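Thioesterase superfamily protein (Sulfolobus solfataricus, PDB 2GF6) probably hydrolyses fatty acyl-CoA thioesters, and binds coenzyme A. Local coordinates at residues N55-I60 with K117-T122; N88-F93 with Y108-A113. All coordinates share one frame; numbering follows the deposited sequence.

In the fold
Contact 1 (55-60 with 117-122) and contact 2 (88-93 with 108-113) have centres about 12 Å apart and meet the same coenzyme A from the antiparallel sheet of a hot-dog fold. Strand 102-115 joins them: the backbone N of Val59 lies 3.0 Å from Ile112 O, and Thr122 N lies 3.0 Å from Ala113 O, both probable hydrogen bonds. Along the chain, the residues of contact 2 all fall between the two segments of contact 1. The two divide the ligand, contact 1 holding the pantetheine arm and a pyrophosphate oxygen, contact 2 packing against the adenine and ribose. Ser121 and Lys89, hydrogen-bonded to each other through OG and NZ, link the two contacts.

Contact 1 (N55-I60 with K117-T122); sequences NLWFVI and KIWKST. With COA (coenzyme A), chain E.
The backbones of Asn55-Ile60 and Lys117-Thr122 stay well apart, with the CA atoms of Asn55 and Lys117 at 6.9 Å and those of Leu56 and Thr122 at 8.1 Å, and side chains make the contact. At the solvent-exposed end Lys117 reaches over with an extended chain, and its NZ donates to Asn55 OD1 at 2.7 Å, tilted 32° from the carbonyl plane; the same ammonium forms a salt bridge with Glu54. Further along, the indoles of Trp57 and Trp119 meet at about a right angle through their six-membered rings, CZ3 to CZ3 at 3.7 Å, where Trp57 comes in at the edge of Trp119. Val59 CG1 touches the neighbouring CH2. A G1 beta bulge, with Trp119 and Lys120 set opposite Asn115, lies at the turn that brings the short strand 120-121 back along strand 102-115 of the hot-dog sheet. The Trp119 indole swings out toward strand 56-67 because chi1 of -153° places CG roughly trans to the main-chain nitrogen; its NE1 then donates to the pantetheine carbonyl O9P at 2.7 Å. Ser121 grips pyrophosphate oxygen O5A twice, through its backbone N at 2.9 Å and through OG at 2.6 Å. From the other segment, Ile60 O accepts the ligand amide N4P at 2.8 Å, and Ile60 CB packs against C2P, next to the thiol sulfur. A second subunit flanks the pantetheine arm: its Lys72 makes a cation-pi contact with Trp119, and the backbone oxygens of its Tyr67 and His68 accept hydrogen bonds from coenzyme A.

Contact 2 (N88-F93 with Y108-A113); sequences NKTIKF and YVIQIA. With COA (coenzyme A), chain E.
Lys92 lays its CE over one face of the Tyr108 ring, offset toward the rim and 3.9 Å from the centroid, a CH-pi contact with NZ in an off-centre cation-pi position beyond it. Extended from chi1 177° onward, the lysine also runs its CG past Ile110 CG1. Their strands, 90-99 and 102-115, form an antiparallel hairpin, with Ile91 and Gln111 as a hydrogen-bonded pair joined by N-H...O bonds in both directions. On the ligand-facing side, Ile110 CG2 meets Thr90 CG2 at 3.6 Å, while Ile110 CD1 reaches adenine N1A at 3.5 Å and Ile112 CD1 reaches C8A at 3.6 Å. With an alanine at Ile110, which lacks CG1, CG2 and CD1, adenine N1A, Thr90 CG2 and the Lys92 chain would probably each lose a packing partner. On the reverse side the Phe93 ring, packed on helix 26-45, approaches Gln111 OE1 obliquely, while OE1 is hydrogen-bonded to Tyr49 OH. Tyr108 OH is hydrogen-bonded to Glu62 OE2, whose other oxygen, OE1, hydrogen-bonds coenzyme A. Thr90 OG1 stays 3.6 Å from ribose O4B, so Thr90, Ile110 and Ile112 meet base and ribose mainly by van der Waals contact; hydrogen bonds to coenzyme A, among them those of Glu62, Trp119 and Ser121, come from outside these two segments.

Contact 1 (N55-I60 with K117-T122)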
loop_
_atom_site.group_PDB
_atom_site.type_symbol
_atom_site.label_atom_id
_atom_site.label_comp_id
_atom_site.label_asym_id
_atom_site.label_seq_id
_atom_site.Cartn_x
_atom_site.Cartn_y
_atom_site.Cartn_z
ATOM N N ASN A 55 17.285 7.673 19.249
ATOM C CA ASN A 55 16.793 8.819 20.036
ATOM C C ASN A 55 16.106 9.946 19.218
ATOM O O ASN A 55 15.649 10.921 19.810
ATOM C CB ASN A 55 17.953 9.441 20.813
ATOM C CG ASN A 55 18.567 8.494 21.817
ATOM O OD1 ASN A 55 17.874 7.849 22.598
ATOM N ND2 ASN A 55 19.883 8.416 21.813
ATOM N N LEU A 56 16.045 9.834 17.889
ATOM C CA LEU A 56 15.564 10.934 17.026
ATOM C C LEU A 56 14.844 10.438 15.812
ATOM O O LEU A 56 15.466 9.891 14.885
ATOM C CB LEU A 56 16.721 11.819 16.577
ATOM C CG LEU A 56 16.401 13.122 15.831
ATOM C CD1 LEU A 56 15.519 14.076 16.650
ATOM C CD2 LEU A 56 17.682 13.831 15.444
ATOM N N TRP A 57 13.528 10.657 15.818
ATOM C CA TRP A 57 12.647 10.372 14.678
ATOM C C TRP A 57 11.907 11.625 14.208
ATOM O O TRP A 57 11.726 12.542 14.993
ATOM C CB TRP A 57 11.589 9.379 15.118
ATOM C CG TRP A 57 12.053 7.954 15.320
ATOM C CD1 TRP A 57 13.347 7.472 15.368
ATOM C CD2 TRP A 57 11.203 6.843 15.583
ATOM N NE1 TRP A 57 13.330 6.123 15.603
ATOM C CE2 TRP A 57 12.021 5.712 15.734
ATOM C CE3 TRP A 57 9.813 6.692 15.682
ATOM C CZ2 TRP A 57 11.494 4.442 15.994
ATOM C CZ3 TRP A 57 9.304 5.449 15.934
ATOM C CH2 TRP A 57 10.144 4.337 16.101
ATOM N N PHE A 58 11.453 11.629 12.946
ATOM C CA PHE A 58 10.495 12.608 12.442
ATOM C C PHE A 58 9.127 11.920 12.275
ATOM O O PHE A 58 9.025 10.836 11.678
ATOM C CB PHE A 58 10.964 13.197 11.099
ATOM C CG PHE A 58 12.132 14.135 11.234
ATOM C CD1 PHE A 58 11.932 15.451 11.621
ATOM C CD2 PHE A 58 13.431 13.700 11.001
ATOM C CE1 PHE A 58 13.015 16.316 11.777
ATOM C CE2 PHE A 58 14.539 14.568 11.156
ATOM C CZ PHE A 58 14.333 15.864 11.551
ATOM N N VAL A 59 8.088 12.536 12.822
ATOM C CA VAL A 59 6.730 12.027 12.674
ATOM C C VAL A 59 5.822 13.124 12.169
ATOM O O VAL A 59 5.942 14.261 12.618
ATOM C CB VAL A 59 6.158 11.395 14.004
ATOM C CG1 VAL A 59 7.112 10.320 14.549
ATOM C CG2 VAL A 59 5.844 12.431 15.066
ATOM N N ILE A 60 4.894 12.764 11.265
ATOM C CA ILE A 60 3.940 13.704 10.651
ATOM C C ILE A 60 2.843 14.132 11.641
ATOM O O ILE A 60 2.186 13.294 12.262
ATOM C CB ILE A 60 3.271 13.072 9.393
ATOM C CG1 ILE A 60 4.325 12.703 8.351
ATOM C CG2 ILE A 60 2.236 13.999 8.748
ATOM C CD1 ILE A 60 3.853 11.705 7.336
ATOM N N LYS A 117 11.492 6.950 22.451
ATOM C CA LYS A 117 11.564 6.141 23.673
ATOM C C LYS A 117 10.605 6.646 24.759
ATOM O O LYS A 117 10.107 5.855 25.576
ATOM C CB LYS A 117 12.979 6.155 24.222
ATOM C CG LYS A 117 13.963 5.319 23.438
ATOM C CD LYS A 117 15.370 5.675 23.816
ATOM C CE LYS A 117 16.347 4.718 23.228
ATOM N NZ LYS A 117 17.703 5.294 23.322
ATOM N N ILE A 118 10.397 7.966 24.789
ATOM C CA ILE A 118 9.380 8.595 25.622
ATOM C C ILE A 118 8.198 9.126 24.811
ATOM O O ILE A 118 7.167 9.468 25.368
ATOM C CB ILE A 118 9.972 9.724 26.439
ATOM C CG1 ILE A 118 10.523 10.851 25.550
ATOM C CG2 ILE A 118 11.074 9.160 27.283
ATOM C CD1 ILE A 118 10.608 12.177 26.239
ATOM N N TRP A 119 8.362 9.191 23.500
ATOM C CA TRP A 119 7.338 9.715 22.614
ATOM C C TRP A 119 6.889 11.187 22.900
ATOM O O TRP A 119 5.704 11.505 22.891
ATOM C CB TRP A 119 6.141 8.745 22.548
ATOM C CG TRP A 119 5.432 8.889 21.236
ATOM C CD1 TRP A 119 4.380 9.681 20.993
ATOM C CD2 TRP A 119 5.787 8.283 19.972
ATOM N NE1 TRP A 119 4.023 9.610 19.660
ATOM C CE2 TRP A 119 4.881 8.767 19.015
ATOM C CE3 TRP A 119 6.782 7.380 19.564
ATOM C CZ2 TRP A 119 4.920 8.369 17.684
ATOM C CZ3 TRP A 119 6.816 6.985 18.226
ATOM C CH2 TRP A 119 5.899 7.478 17.312
ATOM N N LYS A 120 7.857 12.076 23.111
ATOM C CA LYS A 120 7.605 13.523 23.227
ATOM C C LYS A 120 8.513 14.226 22.226
ATOM O O LYS A 120 9.554 13.709 21.858
ATOM C CB LYS A 120 7.963 14.087 24.612
ATOM C CG LYS A 120 7.149 13.677 25.842
ATOM C CD LYS A 120 5.715 13.264 25.541
ATOM C CE LYS A 120 4.943 12.909 26.851
ATOM N NZ LYS A 120 5.818 12.695 28.068
ATOM N N SER A 121 8.126 15.426 21.823
ATOM C CA SER A 121 8.845 16.141 20.779
ATOM C C SER A 121 10.144 16.589 21.426
ATOM O O SER A 121 10.212 16.623 22.640
ATOM C CB SER A 121 8.024 17.318 20.244
ATOM O OG SER A 121 7.754 18.279 21.245
ATOM N N THR A 122 11.168 16.889 20.623
ATOM C CA THR A 122 12.478 17.238 21.140
ATOM C C THR A 122 13.170 18.227 20.174
ATOM O O THR A 122 12.954 18.164 18.982
ATOM C CB THR A 122 13.321 15.984 21.340
ATOM O OG1 THR A 122 14.512 16.323 22.059
ATOM C CG2 THR A 122 13.735 15.413 20.060
HETATM N N1A COA E . 1.745 22.642 12.815
HETATM C C2A COA E . 2.762 23.394 13.392
HETATM N N3A COA E . 3.227 23.073 14.655
HETATM C C4A COA E . 2.668 22.024 15.304
HETATM C C5A COA E . 1.649 21.269 14.733
HETATM C C6A COA E . 1.185 21.574 13.476
HETATM N N6A COA E . 0.066 20.981 13.045
HETATM N N7A COA E . 1.307 20.296 15.604
HETATM C C8A COA E . 2.094 20.404 16.706
HETATM N N9A COA E . 2.920 21.483 16.527
HETATM C C1B COA E . 3.834 22.109 17.481
HETATM C C2B COA E . 3.207 22.529 18.783
HETATM O O2B COA E . 2.596 23.784 18.699
HETATM C C3B COA E . 4.418 22.602 19.672
HETATM O O3B COA E . 4.993 23.889 19.477
HETATM P P3B COA E . 5.943 24.637 20.549
HETATM O O7A COA E . 7.357 24.613 19.992
HETATM O O8A COA E . 5.933 23.997 21.922
HETATM O O9A COA E . 5.490 26.073 20.613
HETATM C C4B COA E . 5.337 21.513 19.131
HETATM O O4B COA E . 4.831 21.196 17.847
HETATM C C5B COA E . 5.340 20.257 19.965
HETATM O O5B COA E . 4.039 19.749 19.972
HETATM P P1A COA E . 3.320 19.246 21.314
HETATM O O1A COA E . 1.841 19.467 21.285
HETATM O O2A COA E . 3.970 19.826 22.530
HETATM O O3A COA E . 3.527 17.663 21.157
HETATM P P2A COA E . 4.343 16.634 22.066
HETATM O O4A COA E . 3.670 16.211 23.337
HETATM O O5A COA E . 5.782 16.988 22.320
HETATM O O6A COA E . 4.286 15.395 21.072
HETATM C CBP COA E . 3.484 14.092 19.378
HETATM C CCP COA E . 3.896 15.509 19.718
HETATM C CDP COA E . 2.764 13.513 20.604
HETATM C CEP COA E . 4.762 13.319 19.085
HETATM C CAP COA E . 2.518 14.091 18.207
HETATM O OAP COA E . 1.324 14.779 18.517
HETATM C C9P COA E . 2.113 12.722 17.776
HETATM O O9P COA E . 2.594 11.534 18.358
HETATM N N8P COA E . 1.265 12.722 16.786
HETATM C C7P COA E . 1.002 11.471 16.121
HETATM C C6P COA E . 1.587 11.566 14.741
HETATM C C5P COA E . 1.197 10.379 13.919
HETATM O O5P COA E . 0.709 9.331 14.393
HETATM N N4P COA E . 1.427 10.609 12.647
HETATM C C3P COA E . 0.780 9.792 11.663
HETATM C C2P COA E . 1.018 10.364 10.296
HETATM S S1P COA E . 0.284 9.274 9.137
#

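Contact 2 (N88-F93 with Y108-A113)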
loop_
_atom_site.group_PDB
_atom_site.type_symbol
_atom_site.label_atom_id
_atom_site.label_comp_id
_atom_site.label_asym_id
_atom_site.label_seq_id
_atom_site.Cartn_x
_atom_site.Cartn_y
_atom_site.Cartn_z
ATOM N N ASN A 88 12.388 25.248 16.661
ATOM C CA ASN A 88 13.523 24.382 16.986
ATOM C C ASN A 88 13.232 22.885 16.797
ATOM O O ASN A 88 14.127 22.058 16.945
ATOM C CB ASN A 88 14.079 24.685 18.410
ATOM C CG ASN A 88 13.121 24.303 19.554
ATOM O OD1 ASN A 88 11.933 24.321 19.405
ATOM N ND2 ASN A 88 13.671 24.021 20.709
ATOM N N LYS A 89 12.009 22.527 16.418
ATOM C CA LYS A 89 11.655 21.128 16.325
ATOM C C LYS A 89 10.661 20.710 15.263
ATOM O O LYS A 89 10.440 19.514 15.113
ATOM C CB LYS A 89 11.149 20.632 17.687
ATOM C CG LYS A 89 9.935 21.306 18.215
ATOM C CD LYS A 89 9.505 20.707 19.555
ATOM C CE LYS A 89 10.492 20.956 20.657
ATOM N NZ LYS A 89 9.942 20.495 21.992
ATOM N N THR A 90 10.093 21.666 14.525
ATOM C CA THR A 90 9.049 21.394 13.538
ATOM C C THR A 90 9.400 22.022 12.177
ATOM O O THR A 90 9.915 23.146 12.113
ATOM C CB THR A 90 7.747 22.002 13.998
ATOM O OG1 THR A 90 7.373 21.410 15.240
ATOM C CG2 THR A 90 6.699 21.735 13.015
ATOM N N ILE A 91 9.135 21.276 11.110
ATOM C CA ILE A 91 9.355 21.746 9.739
ATOM C C ILE A 91 8.100 21.523 8.942
ATOM O O ILE A 91 7.460 20.511 9.123
ATOM C CB ILE A 91 10.446 20.923 9.051
ATOM C CG1 ILE A 91 11.761 21.059 9.815
ATOM C CG2 ILE A 91 10.657 21.399 7.590
ATOM C CD1 ILE A 91 12.797 20.028 9.415
ATOM N N LYS A 92 7.770 22.463 8.059
ATOM C CA LYS A 92 6.675 22.341 7.138
ATOM C C LYS A 92 7.280 22.155 5.759
ATOM O O LYS A 92 7.920 23.055 5.243
ATOM C CB LYS A 92 5.832 23.601 7.139
ATOM C CG LYS A 92 4.702 23.626 6.156
ATOM C CD LYS A 92 3.937 24.927 6.337
ATOM C CE LYS A 92 2.703 24.981 5.470
ATOM N NZ LYS A 92 2.274 26.391 5.381
ATOM N N PHE A 93 7.090 20.967 5.194
ATOM C CA PHE A 93 7.615 20.628 3.904
ATOM C C PHE A 93 6.516 20.899 2.917
ATOM O O PHE A 93 5.633 20.078 2.776
ATOM C CB PHE A 93 8.000 19.145 3.872
ATOM C CG PHE A 93 9.273 18.830 4.604
ATOM C CD1 PHE A 93 10.493 19.232 4.088
ATOM C CD2 PHE A 93 9.262 18.121 5.807
ATOM C CE1 PHE A 93 11.680 18.933 4.744
ATOM C CE2 PHE A 93 10.451 17.826 6.463
ATOM C CZ PHE A 93 11.658 18.236 5.935
ATOM N N TYR A 108 1.436 20.198 1.753
ATOM C CA TYR A 108 2.506 20.239 2.720
ATOM C C TYR A 108 2.319 19.102 3.673
ATOM O O TYR A 108 1.226 18.580 3.808
ATOM C CB TYR A 108 2.508 21.571 3.477
ATOM C CG TYR A 108 1.276 21.853 4.310
ATOM C CD1 TYR A 108 1.060 21.201 5.550
ATOM C CD2 TYR A 108 0.313 22.773 3.881
ATOM C CE1 TYR A 108 -0.089 21.469 6.314
ATOM C CE2 TYR A 108 -0.828 23.034 4.639
ATOM C CZ TYR A 108 -1.015 22.381 5.844
ATOM O OH TYR A 108 -2.125 22.644 6.549
ATOM N N VAL A 109 3.405 18.676 4.297
ATOM C CA VAL A 109 3.326 17.868 5.513
ATOM C C VAL A 109 4.160 18.607 6.529
ATOM O O VAL A 109 5.177 19.208 6.210
ATOM C CB VAL A 109 3.861 16.391 5.375
ATOM C CG1 VAL A 109 3.265 15.732 4.177
ATOM C CG2 VAL A 109 5.328 16.336 5.251
ATOM N N ILE A 110 3.716 18.537 7.758
ATOM C CA ILE A 110 4.419 19.094 8.854
ATOM C C ILE A 110 5.005 17.971 9.676
ATOM O O ILE A 110 4.318 17.060 10.110
ATOM C CB ILE A 110 3.479 19.970 9.644
ATOM C CG1 ILE A 110 3.144 21.189 8.775
ATOM C CG2 ILE A 110 4.072 20.275 11.027
ATOM C CD1 ILE A 110 2.319 22.211 9.412
ATOM N N GLN A 111 6.307 18.060 9.901
ATOM C CA GLN A 111 7.011 17.048 10.634
ATOM C C GLN A 111 7.646 17.578 11.883
ATOM O O GLN A 111 8.130 18.699 11.919
ATOM C CB GLN A 111 8.023 16.355 9.724
ATOM C CG GLN A 111 7.272 15.424 8.824
ATOM C CD GLN A 111 8.123 14.401 8.200
ATOM O OE1 GLN A 111 8.857 14.697 7.252
ATOM N NE2 GLN A 111 8.017 13.164 8.682
ATOM N N ILE A 112 7.602 16.749 12.917
ATOM C CA ILE A 112 8.098 17.105 14.223
ATOM C C ILE A 112 9.152 16.092 14.609
ATOM O O ILE A 112 8.967 14.901 14.420
ATOM C CB ILE A 112 6.934 17.149 15.263
ATOM C CG1 ILE A 112 5.819 18.089 14.791
ATOM C CG2 ILE A 112 7.413 17.592 16.637
ATOM C CD1 ILE A 112 4.640 18.110 15.722
ATOM N N ALA A 113 10.277 16.599 15.124
ATOM C CA ALA A 113 11.323 15.796 15.697
ATOM C C ALA A 113 10.883 15.297 17.089
ATOM O O ALA A 113 10.349 16.067 17.901
ATOM C CB ALA A 113 12.608 16.615 15.781
HETATM N N1A COA E . 1.745 22.642 12.815
HETATM C C2A COA E . 2.762 23.394 13.392
HETATM N N3A COA E . 3.227 23.073 14.655
HETATM C C4A COA E . 2.668 22.024 15.304
HETATM C C5A COA E . 1.649 21.269 14.733
HETATM C C6A COA E . 1.185 21.574 13.476
HETATM N N6A COA E . 0.066 20.981 13.045
HETATM N N7A COA E . 1.307 20.296 15.604
HETATM C C8A COA E . 2.094 20.404 16.706
HETATM N N9A COA E . 2.920 21.483 16.527
HETATM C C1B COA E . 3.834 22.109 17.481
HETATM C C2B COA E . 3.207 22.529 18.783
HETATM O O2B COA E . 2.596 23.784 18.699
HETATM C C3B COA E . 4.418 22.602 19.672
HETATM O O3B COA E . 4.993 23.889 19.477
HETATM P P3B COA E . 5.943 24.637 20.549
HETATM O O7A COA E . 7.357 24.613 19.992
HETATM O O8A COA E . 5.933 23.997 21.922
HETATM O O9A COA E . 5.490 26.073 20.613
HETATM C C4B COA E . 5.337 21.513 19.131
HETATM O O4B COA E . 4.831 21.196 17.847
HETATM C C5B COA E . 5.340 20.257 19.965
HETATM O O5B COA E . 4.039 19.749 19.972
HETATM P P1A COA E . 3.320 19.246 21.314
HETATM O O1A COA E . 1.841 19.467 21.285
HETATM O O2A COA E . 3.970 19.826 22.530
HETATM O O3A COA E . 3.527 17.663 21.157
HETATM P P2A COA E . 4.343 16.634 22.066
HETATM O O4A COA E . 3.670 16.211 23.337
HETATM O O5A COA E . 5.782 16.988 22.320
HETATM O O6A COA E . 4.286 15.395 21.072
HETATM C CBP COA E . 3.484 14.092 19.378
HETATM C CCP COA E . 3.896 15.509 19.718
HETATM C CDP COA E . 2.764 13.513 20.604
HETATM C CEP COA E . 4.762 13.319 19.085
HETATM C CAP COA E . 2.518 14.091 18.207
HETATM O OAP COA E . 1.324 14.779 18.517
HETATM C C9P COA E . 2.113 12.722 17.776
HETATM O O9P COA E . 2.594 11.534 18.358
HETATM N N8P COA E . 1.265 12.722 16.786
HETATM C C7P COA E . 1.002 11.471 16.121
HETATM C C6P COA E . 1.587 11.566 14.741
HETATM C C5P COA E . 1.197 10.379 13.919
HETATM O O5P COA E . 0.709 9.331 14.393
HETATM N N4P COA E . 1.427 10.609 12.647
HETATM C C3P COA E . 0.780 9.792 11.663
HETATM C C2P COA E . 1.018 10.364 10.296
HETATM S S1P COA E . 0.284 9.274 9.137
#